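Local structure of putative type VI secretion protein (Escherichia coli, 6SKI) at residues E328-C334 against H487-N493; P302-L306 against Q461-R466. The protein acts as a phospholipase effector toxin of the type VI secretion system, loaded onto the VgrG spike and probably hydrolysing membrane phospholipids of target cells. All blocks are in the same frame, centred on the assembly; numbering follows the deposited sequence.

Contact 1: E328-C334 against H487-N493; sequences ESLFLSC and HCSANWN
Trp492 lies against the chain at Cys334, where an irregular loop with an Asx turn runs beside the outer strand of a three-stranded antiparallel sheet. Cys334 CB sits over one face of the indole, 3.9 Å from the centroid of the Trp492 six-membered ring and 20° off its normal, a CH-pi contact; Cys334 SG lies more obliquely to the same ring, which Phe524 meets edge-to-face. Next to it, Trp492 N donates to Phe331 O, a backbone bond whose modelled length is doubtfully short. Further along, Cys488 SG, anti to its own backbone N (chi1 -180°), enters the apolar patch of the leucines: it meets Leu332 CD2 at 3.9 Å, while Cys488 CB touches Leu330 CD1 at 3.7 Å. At the far end the carboxylate of Glu328 takes a weak bond from Cys488 N through OE2, and its OE1 is held by a salt bridge to Arg409 of strand 398-409. Strand 398-409 pairs with 328-331 along the edge turned from the loop. Asn491, with CG between the backbone N and the carbonyl carbon (chi1 49°), closes the Asx turn: its OD1 accepts from Asn493 N at 3.3 Å, in the carbonyl plane and on a lone pair.

Contact 2: P302-L306 against Q461-R466; sequences PELAL and QGKAVR
Leu304 projects from strand 303-306 into the side of helix 452-466, a helix-on-sheet contact at the edge of the mixed sheet of an alpha/beta-hydrolase fold. The axes of strand 303-306 and helix 461-466 come within 7.8 Å and run roughly antiparallel, at 149°. The tight part belongs to the two methyls of this leucine. With CG trans to the backbone N (chi1 -179°), Leu304 CD1 lands 3.6 Å from Val465 CG1. The same methyl also touches Gln461 CB, bridging one turn of the helix. Leu304 CD2 rests on the backbone of Gly462, 3.9 Å from Gly462 CA. Leu306 CD1 adds a touch on Gln461 OE1 at 3.6 Å; the NE2 of that amide is bonded to Gln472 O.

Toward Pro302 the fit becomes looser and partly exposed to solvent. Pro302 CB approaches Val465 O at 3.5 Å, but the nearest side-chain atom, Arg466 CG, is 4.3 Å from Pro302 CB. Arg466 adds little across the contact: its guanidinium folds back over the backbone of Gly462 and Lys463, with salt bridges to Glu430 and Asp426. Leu304 and Val465 both touch Phe280 of strand 278-284, which pairs in parallel with 303-306, and helix 416-431 also touches the strand, with its Val423 on Leu304 and its Cys420 on Leu306.

From the N terminus, the chain first reaches strand 303-306, then the strand at 328-334, and only much later helix 461-466 and the loop 487-493. Contact 2 therefore closes a loop of some 155 residues and contact 1 one of about 153, and the two cross rather than nest, each beginning before the other has closed. Contact 2 ties helix 452-466 to the edge of the mixed sheet; after helix 476-483 the chain enters the loop of contact 1. Contact 1 joins that loop to the separate three-stranded sheet. Their centres lie 29 Å apart, and the nearest atoms, about 10 Å apart, do not touch.

Contact 1: E328-C334 against H487-N493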
ATOM      1  N   GLU A 328     -19.132 -11.096  -8.597  1.00 52.30           N
ATOM      2  CA  GLU A 328     -19.135  -9.933  -9.470  1.00 52.30           C
ATOM      3  C   GLU A 328     -20.485  -9.825 -10.162  1.00 52.30           C
ATOM      4  O   GLU A 328     -20.818 -10.651 -11.016  1.00 52.30           O
ATOM      5  CB  GLU A 328     -18.011 -10.025 -10.501  1.00 52.30           C
ATOM      6  CG  GLU A 328     -16.626  -9.886  -9.905  1.00 52.30           C
ATOM      7  CD  GLU A 328     -15.545  -9.833 -10.960  1.00 52.30           C
ATOM      8  OE1 GLU A 328     -15.693 -10.508 -11.997  1.00 52.30           O
ATOM      9  OE2 GLU A 328     -14.546  -9.115 -10.752  1.00 52.30           O
ATOM     10  N   SER A 329     -21.255  -8.813  -9.787  1.00 51.72           N
ATOM     11  CA  SER A 329     -22.463  -8.415 -10.501  1.00 51.72           C
ATOM     12  C   SER A 329     -22.247  -6.953 -10.863  1.00 51.72           C
ATOM     13  O   SER A 329     -22.505  -6.062 -10.049  1.00 51.72           O
ATOM     14  CB  SER A 329     -23.707  -8.619  -9.646  1.00 51.72           C
ATOM     15  OG  SER A 329     -23.775  -9.948  -9.162  1.00 51.72           O
ATOM     16  N   LEU A 330     -21.778  -6.704 -12.082  1.00 49.96           N
ATOM     17  CA  LEU A 330     -21.177  -5.425 -12.417  1.00 49.96           C
ATOM     18  C   LEU A 330     -21.851  -4.802 -13.626  1.00 49.96           C
ATOM     19  O   LEU A 330     -22.143  -5.488 -14.606  1.00 49.96           O
ATOM     20  CB  LEU A 330     -19.681  -5.584 -12.709  1.00 49.96           C
ATOM     21  CG  LEU A 330     -18.871  -6.458 -11.758  1.00 49.96           C
ATOM     22  CD1 LEU A 330     -17.505  -6.729 -12.344  1.00 49.96           C
ATOM     23  CD2 LEU A 330     -18.749  -5.805 -10.395  1.00 49.96           C
ATOM     24  N   PHE A 331     -22.087  -3.498 -13.558  1.00 49.77           N
ATOM     25  CA  PHE A 331     -22.467  -2.739 -14.738  1.00 49.77           C
ATOM     26  C   PHE A 331     -21.208  -2.431 -15.533  1.00 49.77           C
ATOM     27  O   PHE A 331     -20.321  -1.725 -15.049  1.00 49.77           O
ATOM     28  CB  PHE A 331     -23.185  -1.448 -14.356  1.00 49.77           C
ATOM     29  CG  PHE A 331     -24.630  -1.635 -14.015  1.00 49.77           C
ATOM     30  CD1 PHE A 331     -25.445  -2.412 -14.811  1.00 49.77           C
ATOM     31  CD2 PHE A 331     -25.179  -1.016 -12.910  1.00 49.77           C
ATOM     32  CE1 PHE A 331     -26.773  -2.583 -14.501  1.00 49.77           C
ATOM     33  CE2 PHE A 331     -26.510  -1.181 -12.602  1.00 49.77           C
ATOM     34  CZ  PHE A 331     -27.306  -1.966 -13.397  1.00 49.77           C
ATOM     35  N   LEU A 332     -21.124  -2.966 -16.744  1.00 49.72           N
ATOM     36  CA  LEU A 332     -19.984  -2.719 -17.609  1.00 49.72           C
ATOM     37  C   LEU A 332     -20.253  -1.593 -18.588  1.00 49.72           C
ATOM     38  O   LEU A 332     -19.379  -1.253 -19.390  1.00 49.72           O
ATOM     39  CB  LEU A 332     -19.605  -3.997 -18.355  1.00 49.72           C
ATOM     40  CG  LEU A 332     -19.000  -5.104 -17.493  1.00 49.72           C
ATOM     41  CD1 LEU A 332     -18.266  -6.108 -18.357  1.00 49.72           C
ATOM     42  CD2 LEU A 332     -18.072  -4.522 -16.447  1.00 49.72           C
ATOM     43  N   SER A 333     -21.444  -1.013 -18.533  1.00 51.44           N
ATOM     44  CA  SER A 333     -21.781   0.223 -19.210  1.00 51.44           C
ATOM     45  C   SER A 333     -22.520   1.101 -18.218  1.00 51.44           C
ATOM     46  O   SER A 333     -23.155   0.609 -17.283  1.00 51.44           O
ATOM     47  CB  SER A 333     -22.646  -0.029 -20.447  1.00 51.44           C
ATOM     48  OG  SER A 333     -22.996   1.183 -21.088  1.00 51.44           O
ATOM     49  N   CYS A 334     -22.429   2.402 -18.411  1.00 52.29           N
ATOM     50  CA  CYS A 334     -23.193   3.302 -17.564  1.00 52.29           C
ATOM     51  C   CYS A 334     -24.670   3.152 -17.906  1.00 52.29           C
ATOM     52  O   CYS A 334     -25.053   3.345 -19.066  1.00 52.29           O
ATOM     53  CB  CYS A 334     -22.736   4.743 -17.754  1.00 52.29           C
ATOM     54  SG  CYS A 334     -23.804   5.970 -16.978  1.00 52.29           S
ATOM     55  N   HIS A 487     -10.017 -10.609 -11.330  1.00 47.57           N
ATOM     56  CA  HIS A 487     -11.288  -9.963 -11.050  1.00 47.57           C
ATOM     57  C   HIS A 487     -11.471  -8.774 -11.977  1.00 47.57           C
ATOM     58  O   HIS A 487     -10.504  -8.096 -12.333  1.00 47.57           O
ATOM     59  CB  HIS A 487     -11.360  -9.492  -9.598  1.00 47.57           C
ATOM     60  CG  HIS A 487     -11.231 -10.590  -8.592  1.00 47.57           C
ATOM     61  ND1 HIS A 487     -12.175 -10.818  -7.616  1.00 47.57           N
ATOM     62  CD2 HIS A 487     -10.265 -11.519  -8.403  1.00 47.57           C
ATOM     63  CE1 HIS A 487     -11.796 -11.840  -6.870  1.00 47.57           C
ATOM     64  NE2 HIS A 487     -10.641 -12.285  -7.329  1.00 47.57           N
ATOM     65  N   CYS A 488     -12.713  -8.532 -12.379  1.00 50.12           N
ATOM     66  CA  CYS A 488     -13.059  -7.319 -13.108  1.00 50.12           C
ATOM     67  C   CYS A 488     -13.326  -6.233 -12.074  1.00 50.12           C
ATOM     68  O   CYS A 488     -14.371  -6.231 -11.419  1.00 50.12           O
ATOM     69  CB  CYS A 488     -14.269  -7.548 -14.009  1.00 50.12           C
ATOM     70  SG  CYS A 488     -14.772  -6.098 -14.956  1.00 50.12           S
ATOM     71  N   SER A 489     -12.375  -5.312 -11.923  1.00 46.97           N
ATOM     72  CA  SER A 489     -12.457  -4.291 -10.892  1.00 46.97           C
ATOM     73  C   SER A 489     -13.061  -2.988 -11.388  1.00 46.97           C
ATOM     74  O   SER A 489     -13.531  -2.193 -10.570  1.00 46.97           O
ATOM     75  CB  SER A 489     -11.066  -4.010 -10.313  1.00 46.97           C
ATOM     76  OG  SER A 489     -10.144  -3.689 -11.338  1.00 46.97           O
ATOM     77  N   ALA A 490     -13.061  -2.758 -12.697  1.00 46.21           N
ATOM     78  CA  ALA A 490     -13.687  -1.582 -13.277  1.00 46.21           C
ATOM     79  C   ALA A 490     -15.132  -1.904 -13.624  1.00 46.21           C
ATOM     80  O   ALA A 490     -15.403  -2.850 -14.370  1.00 46.21           O
ATOM     81  CB  ALA A 490     -12.927  -1.123 -14.520  1.00 46.21           C
ATOM     82  N   ASN A 491     -16.057  -1.124 -13.075  1.00 46.67           N
ATOM     83  CA  ASN A 491     -17.473  -1.333 -13.323  1.00 46.67           C
ATOM     84  C   ASN A 491     -18.183   0.004 -13.243  1.00 46.67           C
ATOM     85  O   ASN A 491     -17.600   1.017 -12.852  1.00 46.67           O
ATOM     86  CB  ASN A 491     -18.091  -2.323 -12.331  1.00 46.67           C
ATOM     87  CG  ASN A 491     -17.747  -2.004 -10.897  1.00 46.67           C
ATOM     88  OD1 ASN A 491     -18.287  -1.070 -10.313  1.00 46.67           O
ATOM     89  ND2 ASN A 491     -16.854  -2.788 -10.313  1.00 46.67           N
ATOM     90  N   TRP A 492     -19.456   0.000 -13.617  1.00 46.76           N
ATOM     91  CA  TRP A 492     -20.269   1.206 -13.584  1.00 46.76           C
ATOM     92  C   TRP A 492     -21.323   1.119 -12.490  1.00 46.76           C
ATOM     93  O   TRP A 492     -22.396   1.710 -12.601  1.00 46.76           O
ATOM     94  CB  TRP A 492     -20.916   1.450 -14.945  1.00 46.76           C
ATOM     95  CG  TRP A 492     -19.985   2.079 -15.925  1.00 46.76           C
ATOM     96  CD1 TRP A 492     -19.277   1.447 -16.900  1.00 46.76           C
ATOM     97  CD2 TRP A 492     -19.659   3.466 -16.029  1.00 46.76           C
ATOM     98  NE1 TRP A 492     -18.531   2.353 -17.606  1.00 46.76           N
ATOM     99  CE2 TRP A 492     -18.747   3.602 -17.090  1.00 46.76           C
ATOM    100  CE3 TRP A 492     -20.049   4.609 -15.326  1.00 46.76           C
ATOM    101  CZ2 TRP A 492     -18.219   4.830 -17.464  1.00 46.76           C
ATOM    102  CZ3 TRP A 492     -19.526   5.825 -15.702  1.00 46.76           C
ATOM    103  CH2 TRP A 492     -18.622   5.927 -16.760  1.00 46.76           C
ATOM    104  N   ASN A 493     -21.021   0.385 -11.424  1.00 48.99           N
ATOM    105  CA  ASN A 493     -21.902   0.350 -10.270  1.00 48.99           C
ATOM    106  C   ASN A 493     -21.839   1.683  -9.546  1.00 48.99           C
ATOM    107  O   ASN A 493     -20.760   2.245  -9.341  1.00 48.99           O
ATOM    108  CB  ASN A 493     -21.499  -0.775  -9.320  1.00 48.99           C
ATOM    109  CG  ASN A 493     -21.803  -2.142  -9.874  1.00 48.99           C
ATOM    110  OD1 ASN A 493     -21.541  -3.155  -9.234  1.00 48.99           O
ATOM    111  ND2 ASN A 493     -22.370  -2.179 -11.066  1.00 48.99           N
TER

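Contact 2: P302-L306 against Q461-R466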
ATOM      1  N   PRO A 302      13.516  -2.748 -13.164  1.00 46.79           N
ATOM      2  CA  PRO A 302      12.779  -3.936 -13.609  1.00 46.79           C
ATOM      3  C   PRO A 302      11.316  -3.881 -13.200  1.00 46.79           C
ATOM      4  O   PRO A 302      10.983  -3.677 -12.032  1.00 46.79           O
ATOM      5  CB  PRO A 302      13.524  -5.079 -12.913  1.00 46.79           C
ATOM      6  CG  PRO A 302      14.911  -4.554 -12.837  1.00 46.79           C
ATOM      7  CD  PRO A 302      14.689  -3.146 -12.369  1.00 46.79           C
ATOM      8  N   GLU A 303      10.439  -4.066 -14.181  1.00 48.42           N
ATOM      9  CA  GLU A 303       9.000  -4.000 -13.972  1.00 48.42           C
ATOM     10  C   GLU A 303       8.356  -5.172 -14.687  1.00 48.42           C
ATOM     11  O   GLU A 303       8.588  -5.371 -15.883  1.00 48.42           O
ATOM     12  CB  GLU A 303       8.422  -2.684 -14.490  1.00 48.42           C
ATOM     13  CG  GLU A 303       6.913  -2.629 -14.433  1.00 48.42           C
ATOM     14  CD  GLU A 303       6.384  -1.218 -14.407  1.00 48.42           C
ATOM     15  OE1 GLU A 303       6.911  -0.404 -13.629  1.00 48.42           O
ATOM     16  OE2 GLU A 303       5.439  -0.919 -15.164  1.00 48.42           O
ATOM     17  N   LEU A 304       7.554  -5.942 -13.966  1.00 45.80           N
ATOM     18  CA  LEU A 304       6.836  -7.072 -14.534  1.00 45.80           C
ATOM     19  C   LEU A 304       5.355  -6.747 -14.605  1.00 45.80           C
ATOM     20  O   LEU A 304       4.723  -6.483 -13.580  1.00 45.80           O
ATOM     21  CB  LEU A 304       7.055  -8.336 -13.704  1.00 45.80           C
ATOM     22  CG  LEU A 304       6.358  -9.589 -14.225  1.00 45.80           C
ATOM     23  CD1 LEU A 304       6.908  -9.983 -15.571  1.00 45.80           C
ATOM     24  CD2 LEU A 304       6.519 -10.717 -13.236  1.00 45.80           C
ATOM     25  N   ALA A 305       4.804  -6.772 -15.811  1.00 45.14           N
ATOM     26  CA  ALA A 305       3.370  -6.655 -16.000  1.00 45.14           C
ATOM     27  C   ALA A 305       2.762  -8.047 -15.939  1.00 45.14           C
ATOM     28  O   ALA A 305       3.133  -8.927 -16.721  1.00 45.14           O
ATOM     29  CB  ALA A 305       3.049  -5.984 -17.333  1.00 45.14           C
ATOM     30  N   LEU A 306       1.833  -8.246 -15.011  1.00 44.99           N
ATOM     31  CA  LEU A 306       1.284  -9.565 -14.770  1.00 44.99           C
ATOM     32  C   LEU A 306      -0.231  -9.522 -14.899  1.00 44.99           C
ATOM     33  O   LEU A 306      -0.867  -8.564 -14.446  1.00 44.99           O
ATOM     34  CB  LEU A 306       1.678 -10.067 -13.375  1.00 44.99           C
ATOM     35  CG  LEU A 306       2.186 -11.502 -13.260  1.00 44.99           C
ATOM     36  CD1 LEU A 306       3.130 -11.823 -14.397  1.00 44.99           C
ATOM     37  CD2 LEU A 306       2.881 -11.698 -11.928  1.00 44.99           C
ATOM     38  N   GLN A 461       9.185 -15.288 -15.751  1.00 50.48           N
ATOM     39  CA  GLN A 461       9.015 -13.980 -16.364  1.00 50.48           C
ATOM     40  C   GLN A 461       9.662 -12.906 -15.513  1.00 50.48           C
ATOM     41  O   GLN A 461      10.369 -12.035 -16.035  1.00 50.48           O
ATOM     42  CB  GLN A 461       7.533 -13.688 -16.575  1.00 50.48           C
ATOM     43  CG  GLN A 461       6.916 -14.486 -17.696  1.00 50.48           C
ATOM     44  CD  GLN A 461       5.448 -14.205 -17.860  1.00 50.48           C
ATOM     45  OE1 GLN A 461       4.895 -13.342 -17.186  1.00 50.48           O
ATOM     46  NE2 GLN A 461       4.804 -14.935 -18.756  1.00 50.48           N
ATOM     47  N   GLY A 462       9.503 -12.996 -14.191  1.00 48.86           N
ATOM     48  CA  GLY A 462      10.155 -12.032 -13.330  1.00 48.86           C
ATOM     49  C   GLY A 462      11.655 -12.053 -13.522  1.00 48.86           C
ATOM     50  O   GLY A 462      12.274 -11.007 -13.744  1.00 48.86           O
ATOM     51  N   LYS A 463      12.244 -13.251 -13.536  1.00 48.30           N
ATOM     52  CA  LYS A 463      13.677 -13.350 -13.768  1.00 48.30           C
ATOM     53  C   LYS A 463      14.050 -12.668 -15.072  1.00 48.30           C
ATOM     54  O   LYS A 463      15.024 -11.908 -15.129  1.00 48.30           O
ATOM     55  CB  LYS A 463      14.109 -14.815 -13.785  1.00 48.30           C
ATOM     56  CG  LYS A 463      13.922 -15.523 -12.462  1.00 48.30           C
ATOM     57  CD  LYS A 463      14.301 -16.987 -12.560  1.00 48.30           C
ATOM     58  CE  LYS A 463      14.029 -17.714 -11.255  1.00 48.30           C
ATOM     59  NZ  LYS A 463      14.713 -17.075 -10.099  1.00 48.30           N
ATOM     60  N   ALA A 464      13.235 -12.864 -16.110  1.00 50.35           N
ATOM     61  CA  ALA A 464      13.547 -12.277 -17.403  1.00 50.35           C
ATOM     62  C   ALA A 464      13.581 -10.760 -17.315  1.00 50.35           C
ATOM     63  O   ALA A 464      14.473 -10.119 -17.879  1.00 50.35           O
ATOM     64  CB  ALA A 464      12.536 -12.738 -18.449  1.00 50.35           C
ATOM     65  N   VAL A 465      12.623 -10.161 -16.606  1.00 49.29           N
ATOM     66  CA  VAL A 465      12.634  -8.707 -16.498  1.00 49.29           C
ATOM     67  C   VAL A 465      13.748  -8.258 -15.562  1.00 49.29           C
ATOM     68  O   VAL A 465      14.264  -7.140 -15.680  1.00 49.29           O
ATOM     69  CB  VAL A 465      11.252  -8.176 -16.070  1.00 49.29           C
ATOM     70  CG1 VAL A 465      10.161  -8.914 -16.816  1.00 49.29           C
ATOM     71  CG2 VAL A 465      11.053  -8.280 -14.580  1.00 49.29           C
ATOM     72  N   ARG A 466      14.142  -9.120 -14.622  1.00 48.25           N
ATOM     73  CA  ARG A 466      15.224  -8.759 -13.712  1.00 48.25           C
ATOM     74  C   ARG A 466      16.581  -8.919 -14.383  1.00 48.25           C
ATOM     75  O   ARG A 466      17.511  -8.154 -14.105  1.00 48.25           O
ATOM     76  CB  ARG A 466      15.131  -9.586 -12.435  1.00 48.25           C
ATOM     77  CG  ARG A 466      14.000  -9.134 -11.533  1.00 48.25           C
ATOM     78  CD  ARG A 466      14.130  -9.684 -10.134  1.00 48.25           C
ATOM     79  NE  ARG A 466      14.384 -11.118 -10.137  1.00 48.25           N
ATOM     80  CZ  ARG A 466      13.433 -12.036 -10.030  1.00 48.25           C
ATOM     81  NH1 ARG A 466      12.166 -11.665  -9.918  1.00 48.25           N
ATOM     82  NH2 ARG A 466      13.744 -13.321 -10.039  1.00 48.25           N
TER